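Local coordinates for lytic Polysaccharide Monooxygenase (Phytophthora infestans, PDB 6Z5Y), which probably uses a bound copper ion to cleave pectin oxidatively in plant cell walls, this chain being the copper-binding catalytic part of a longer secreted protein, at residues G86-S91 with V133-C138; C100-D105 with C143-Y148. All coordinates share one frame; numbering follows the deposited sequence. Where two conformers were deposited one is given.

Contact 1. Residues G86-S91 with V133-C138; sequences GTATFS and VDYSSC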
loop_
_atom_site.group_PDB
_atom_site.type_symbol
_atom_site.label_atom_id
_atom_site.label_comp_id
_atom_site.label_asym_id
_atom_site.label_seq_id
_atom_site.Cartn_x
_atom_site.Cartn_y
_atom_site.Cartn_z
ATOM N N GLY A 86 -11.585 -13.562 3.076
ATOM C CA GLY A 86 -11.810 -12.304 2.359
ATOM C C GLY A 86 -11.113 -11.107 2.960
ATOM O O GLY A 86 -11.603 -9.985 2.836
ATOM N N THR A 87 -9.966 -11.336 3.577
ATOM C CA THR A 87 -9.179 -10.282 4.189
ATOM C C THR A 87 -7.726 -10.375 3.730
ATOM O O THR A 87 -7.266 -11.410 3.235
ATOM C CB THR A 87 -9.182 -10.354 5.712
ATOM O OG1 THR A 87 -8.431 -11.475 6.194
ATOM C CG2 THR A 87 -10.576 -10.326 6.295
ATOM N N ALA A 88 -7.000 -9.292 3.984
ATOM C CA ALA A 88 -5.534 -9.294 4.105
ATOM C C ALA A 88 -5.227 -8.643 5.442
ATOM O O ALA A 88 -5.933 -7.724 5.839
ATOM C CB ALA A 88 -4.862 -8.577 2.943
ATOM N N THR A 89 -4.191 -9.076 6.106
ATOM C CA THR A 89 -3.880 -8.557 7.438
ATOM C C THR A 89 -2.542 -7.841 7.413
ATOM O O THR A 89 -1.552 -8.398 6.940
ATOM C CB THR A 89 -3.858 -9.683 8.460
ATOM O OG1 THR A 89 -5.077 -10.407 8.363
ATOM C CG2 THR A 89 -3.714 -9.173 9.865
ATOM N N PHE A 90 -2.523 -6.631 7.951
ATOM C CA PHE A 90 -1.280 -5.869 8.057
ATOM C C PHE A 90 -0.446 -6.396 9.217
ATOM O O PHE A 90 -0.932 -7.081 10.136
ATOM C CB PHE A 90 -1.599 -4.388 8.241
ATOM C CG PHE A 90 -0.617 -3.422 7.611
ATOM C CD1 PHE A 90 -0.161 -3.594 6.319
ATOM C CD2 PHE A 90 -0.212 -2.310 8.318
ATOM C CE1 PHE A 90 0.670 -2.657 5.722
ATOM C CE2 PHE A 90 0.583 -1.362 7.699
ATOM C CZ PHE A 90 1.043 -1.539 6.421
ATOM N N SER A 91 0.813 -5.996 9.238
ATOM C CA SER A 91 1.764 -6.497 10.250
ATOM C C SER A 91 1.565 -5.787 11.587
ATOM O O SER A 91 2.074 -6.298 12.590
ATOM C CB SER A 91 3.197 -6.326 9.772
ATOM O OG SER A 91 3.529 -4.946 9.659
ATOM N N VAL A 133 -11.519 -8.459 0.508
ATOM C CA VAL A 133 -10.544 -8.841 -0.538
ATOM C C VAL A 133 -11.027 -10.147 -1.155
ATOM O O VAL A 133 -11.018 -11.181 -0.489
ATOM C CB VAL A 133 -9.118 -8.973 0.017
ATOM C CG1 VAL A 133 -8.138 -9.342 -1.109
ATOM C CG2 VAL A 133 -8.672 -7.708 0.756
ATOM N N ASP A 134 -11.421 -10.085 -2.411
ATOM C CA ASP A 134 -11.876 -11.257 -3.157
ATOM C C ASP A 134 -10.672 -11.830 -3.901
ATOM O O ASP A 134 -10.179 -11.191 -4.849
ATOM C CB ASP A 134 -12.981 -10.826 -4.099
ATOM C CG ASP A 134 -13.524 -11.950 -4.958
ATOM O OD1 ASP A 134 -13.087 -13.093 -4.835
ATOM O OD2 ASP A 134 -14.410 -11.667 -5.794
ATOM N N TYR A 135 -10.184 -12.988 -3.502
ATOM C CA TYR A 135 -9.043 -13.653 -4.123
ATOM C C TYR A 135 -9.436 -14.600 -5.239
ATOM O O TYR A 135 -8.565 -15.315 -5.776
ATOM C CB TYR A 135 -8.264 -14.434 -3.069
ATOM C CG TYR A 135 -7.630 -13.590 -2.002
ATOM C CD1 TYR A 135 -6.407 -12.978 -2.207
ATOM C CD2 TYR A 135 -8.238 -13.426 -0.761
ATOM C CE1 TYR A 135 -5.803 -12.225 -1.221
ATOM C CE2 TYR A 135 -7.652 -12.660 0.229
ATOM C CZ TYR A 135 -6.411 -12.076 0.011
ATOM O OH TYR A 135 -5.781 -11.364 0.981
ATOM N N SER A 136 -10.704 -14.636 -5.639
ATOM C CA SER A 136 -11.144 -15.680 -6.578
ATOM C C SER A 136 -10.418 -15.663 -7.913
ATOM O O SER A 136 -10.236 -16.746 -8.505
ATOM C CB SER A 136 -12.625 -15.617 -6.818
ATOM O OG SER A 136 -13.040 -14.373 -7.352
ATOM N N SER A 137 -9.993 -14.498 -8.382
ATOM C CA SER A 137 -9.301 -14.410 -9.680
ATOM C C SER A 137 -7.963 -15.148 -9.646
ATOM O O SER A 137 -7.448 -15.451 -10.714
ATOM C CB SER A 137 -9.182 -12.983 -10.121
ATOM O OG SER A 137 -8.370 -12.209 -9.246
ATOM N N CYS A 138 -7.438 -15.415 -8.471
ATOM C CA CYS A 138 -6.126 -16.097 -8.323
ATOM C C CYS A 138 -6.243 -17.604 -8.556
ATOM O O CYS A 138 -5.204 -18.269 -8.630
ATOM C CB CYS A 138 -5.555 -15.861 -6.948
ATOM S SG CYS A 138 -5.355 -14.108 -6.605
#
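The phenol of Tyr-135 and the backbone N of Val-133 hold the segment 86-91 at two successive carbonyls. Tyr-135 OH donates to Thr-87 O over 2.7 Å, and Val-133 N donates to Gly-86 O over 2.8 Å. Together they tie the lead-in to strand 88-90, the middle strand of the small three-stranded antiparallel sheet of this immunoglobulin-like LPMO core, to the loop that leaves its edge strand 129-130. Each donor stands above the plane of the carbonyl it meets, by 38° for the phenol and 53° for the amide. Thr-87 O itself lies at the edge of the tyrosine ring, near its plane. With CG anti to its own carbonyl carbon (chi1 -64°), Tyr-135 sends its ring back along the loop toward the residues just before the strand, a span that a long side chain with a polar end suits well. Gly-86, with positive phi and no side chain, allows a close backbone approach: its CA makes a CA-H...O contact of 3.2 Å with Val-133 O. Val-133 is branched, and the branches divide the work. CG1 rests on one face of the Tyr-135 ring, offset toward the rim, while CG2 turns to the strand and lies 4.0 Å from Ala-88 N. Pro-7, Pro-82 and Pro-83 pack on the tyrosine as well, and Leu-104 brings in the larger sheet. Ala-88 is small enough to touch both the phenol and Ile-102 of that sheet; its CB comes within 3.5 Å of Tyr-135 OH.

Contact 2. Residues C100-D105 with C143-Y148; sequences CEIWLD and CMLRFY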
loop_
_atom_site.group_PDB
_atom_site.type_symbol
_atom_site.label_atom_id
_atom_site.label_comp_id
_atom_site.label_asym_id
_atom_site.label_seq_id
_atom_site.Cartn_x
_atom_site.Cartn_y
_atom_site.Cartn_z
ATOM N N CYS A 100 -4.244 3.806 0.145
ATOM C CA CYS A 100 -3.618 2.507 -0.091
ATOM C C CYS A 100 -4.561 1.664 -0.922
ATOM O O CYS A 100 -5.766 1.955 -1.089
ATOM C CB CYS A 100 -3.154 1.819 1.183
ATOM S SG CYS A 100 -4.384 0.877 2.086
ATOM N N GLU A 101 -3.995 0.599 -1.484
ATOM C CA GLU A 101 -4.745 -0.269 -2.376
ATOM C C GLU A 101 -4.049 -1.609 -2.494
ATOM O O GLU A 101 -2.845 -1.739 -2.277
ATOM C CB GLU A 101 -4.961 0.411 -3.717
ATOM C CG GLU A 101 -3.672 0.734 -4.420
ATOM C CD GLU A 101 -3.814 1.784 -5.507
ATOM O OE1 GLU A 101 -4.307 2.896 -5.198
ATOM O OE2 GLU A 101 -3.360 1.541 -6.624
ATOM N N ILE A 102 -4.846 -2.593 -2.871
ATOM C CA ILE A 102 -4.386 -3.982 -3.112
ATOM C C ILE A 102 -4.847 -4.381 -4.499
ATOM O O ILE A 102 -6.046 -4.214 -4.842
ATOM C CB ILE A 102 -4.930 -4.943 -2.060
ATOM C CG1 ILE A 102 -4.485 -4.556 -0.660
ATOM C CG2 ILE A 102 -4.502 -6.379 -2.374
ATOM C CD1 ILE A 102 -5.151 -5.314 0.468
ATOM N N TRP A 103 -3.927 -4.947 -5.262
ATOM C CA TRP A 103 -4.173 -5.504 -6.596
ATOM C C TRP A 103 -3.855 -6.984 -6.595
ATOM O O TRP A 103 -2.928 -7.423 -5.907
ATOM C CB TRP A 103 -3.267 -4.812 -7.607
ATOM C CG TRP A 103 -3.519 -3.358 -7.814
ATOM C CD1 TRP A 103 -3.236 -2.334 -6.957
ATOM C CD2 TRP A 103 -4.056 -2.764 -8.983
ATOM N NE1 TRP A 103 -3.578 -1.136 -7.518
ATOM C CE2 TRP A 103 -4.084 -1.370 -8.768
ATOM C CE3 TRP A 103 -4.490 -3.265 -10.223
ATOM C CZ2 TRP A 103 -4.489 -0.469 -9.746
ATOM C CZ3 TRP A 103 -4.895 -2.369 -11.192
ATOM C CH2 TRP A 103 -4.904 -0.994 -10.938
ATOM N N LEU A 104 -4.584 -7.737 -7.391
ATOM C CA LEU A 104 -4.258 -9.140 -7.709
ATOM C C LEU A 104 -4.009 -9.170 -9.206
ATOM O O LEU A 104 -4.949 -8.935 -10.005
ATOM C CB LEU A 104 -5.397 -10.085 -7.304
ATOM C CG LEU A 104 -5.771 -10.035 -5.839
ATOM C CD1 LEU A 104 -6.924 -10.964 -5.563
ATOM C CD2 LEU A 104 -4.603 -10.366 -4.929
ATOM N N ASP A 105 -2.764 -9.310 -9.602
ATOM C CA ASP A 105 -2.351 -8.998 -10.981
ATOM C C ASP A 105 -2.940 -7.633 -11.339
ATOM O O ASP A 105 -2.713 -6.656 -10.591
ATOM C CB ASP A 105 -2.628 -10.167 -11.928
ATOM C CG ASP A 105 -1.887 -11.434 -11.504
ATOM O OD1 ASP A 105 -0.747 -11.289 -11.056
ATOM O OD2 ASP A 105 -2.460 -12.529 -11.701
ATOM N N CYS A 143 -1.561 -15.667 -8.591
ATOM C CA CYS A 143 -1.589 -14.217 -8.879
ATOM C C CYS A 143 -0.465 -13.583 -8.094
ATOM O O CYS A 143 -0.029 -14.125 -7.090
ATOM C CB CYS A 143 -2.907 -13.533 -8.526
ATOM S SG CYS A 143 -3.325 -13.774 -6.797
ATOM N N MET A 144 -0.059 -12.419 -8.514
ATOM C CA MET A 144 0.776 -11.562 -7.676
ATOM C C MET A 144 -0.113 -10.548 -6.963
ATOM O O MET A 144 -0.749 -9.697 -7.609
ATOM C CB MET A 144 1.796 -10.813 -8.531
ATOM C CG MET A 144 2.804 -10.022 -7.708
ATOM S SD MET A 144 3.814 -11.031 -6.621
ATOM C CE MET A 144 4.543 -12.122 -7.816
ATOM N N LEU A 145 -0.102 -10.610 -5.638
ATOM C CA LEU A 145 -0.726 -9.533 -4.844
ATOM C C LEU A 145 0.255 -8.374 -4.779
ATOM O O LEU A 145 1.436 -8.564 -4.532
ATOM C CB LEU A 145 -1.067 -10.038 -3.454
ATOM C CG LEU A 145 -1.729 -8.991 -2.543
ATOM C CD1 LEU A 145 -2.615 -9.666 -1.495
ATOM C CD2 LEU A 145 -0.706 -8.116 -1.824
ATOM N N ARG A 146 -0.241 -7.177 -5.060
ATOM C CA ARG A 146 0.573 -5.974 -4.890
ATOM C C ARG A 146 -0.152 -5.008 -3.988
ATOM O O ARG A 146 -1.332 -4.697 -4.199
ATOM C CB ARG A 146 0.928 -5.337 -6.224
ATOM C CG ARG A 146 1.903 -6.185 -7.030
ATOM C CD ARG A 146 2.288 -5.526 -8.339
ATOM N NE ARG A 146 3.277 -6.293 -9.100
ATOM C CZ ARG A 146 3.002 -7.300 -9.933
ATOM N NH1 ARG A 146 1.751 -7.677 -10.163
ATOM N NH2 ARG A 146 3.986 -7.925 -10.561
ATOM N N PHE A 147 0.568 -4.533 -2.987
ATOM C CA PHE A 147 0.091 -3.503 -2.040
ATOM C C PHE A 147 0.856 -2.234 -2.303
ATOM O O PHE A 147 2.098 -2.277 -2.450
ATOM C CB PHE A 147 0.338 -3.991 -0.618
ATOM C CG PHE A 147 0.024 -3.002 0.469
ATOM C CD1 PHE A 147 -1.284 -2.619 0.687
ATOM C CD2 PHE A 147 1.025 -2.407 1.215
ATOM C CE1 PHE A 147 -1.573 -1.730 1.725
ATOM C CE2 PHE A 147 0.740 -1.513 2.229
ATOM C CZ PHE A 147 -0.561 -1.175 2.481
ATOM N N TYR A 148 0.145 -1.130 -2.311
ATOM C CA TYR A 148 0.729 0.214 -2.436
ATOM C C TYR A 148 0.115 1.085 -1.361
ATOM O O TYR A 148 -1.122 1.113 -1.236
ATOM C CB TYR A 148 0.420 0.808 -3.794
ATOM C CG TYR A 148 0.946 0.049 -4.983
ATOM C CD1 TYR A 148 0.270 -1.019 -5.529
ATOM C CD2 TYR A 148 2.145 0.432 -5.582
ATOM C CE1 TYR A 148 0.798 -1.701 -6.637
ATOM C CE2 TYR A 148 2.677 -0.224 -6.675
ATOM C CZ TYR A 148 2.002 -1.298 -7.202
ATOM O OH TYR A 148 2.473 -1.974 -8.311
HETATM O O HOH W 1 -0.671 -6.999 -8.734
HETATM O O HOH W 2 0.865 -9.501 -12.267
#
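Asp-105 turns CG anti to its carbonyl carbon (chi1 -60°), which brings OD1 to Met-144 N at 2.9 Å in a nearly straight bond (172°) that enters from above the carboxylate plane. The side chain thus replaces a backbone acceptor where strand 100-104 ends, while Asp-105 N still donates to Met-144 O. Phe-147, with CG anti to the backbone N (chi1 175°), presents its ring edge to Ile-102 CG1 at 4.0 Å. From Leu-104 back to Glu-101 the strands are regular antiparallel neighbours: Trp-103 and Arg-146 exchange two N-H...O bonds, as do Glu-101 and Tyr-148, whereas Ile-102 with Phe-147 and Leu-104 with Leu-145 are non-hydrogen-bonded pairs. The latter residues are apolar and share the buried face, where Leu-104 CD2 packs on Leu-145 CB at 3.8 Å. The opposite face mixes aromatic and charged side chains. Trp-103 NE1 donates in its ring plane to Glu-101 OE2 at 2.8 Å, fixing the indole, whose CD1 lies 4.0 Å from Tyr-148 CD1. Met-144 CG sits over the centre of the Arg-146 guanidinium, and two waters at the edge of that group join NH1 to Asp-105, one through its O and one through OD1; the unlike charges probably attract across this bridge. Helix 56-60 lies along this mixed face: Val-56 N and Arg-57 N bind the Glu-101 carboxylate, and Arg-57 makes a cation-pi contact with Trp-103. Within the five-stranded sheet, strand 107-112 adjoins 100-104, and strand 158-170 adjoins 143-155.

Contacts 1 and 2 have centres 9 Å apart and represent the two facing sheets of the core: contact 1 borders the three-stranded sheet, contact 2 lies within the five-stranded one. Their segments alternate along the chain, 86-91, 100-105, 133-138, 143-148, so the chain moves back and forth between the two contacts, 133-138 being the loop that leads from strand 129-130 toward strand 143-155. Between the sheets, Phe-90 CE1 meets Phe-147 CE2 at 3.7 Å, and Leu-104 CD1 packs against Asp-134 O and Cys-138 SG. The Cys-138 to Cys-143 disulfide joins this loop covalently to the start of strand 143-155. Contact 1 is remote from the copper, whereas the Phe-147 side chain is about 11 Å from it.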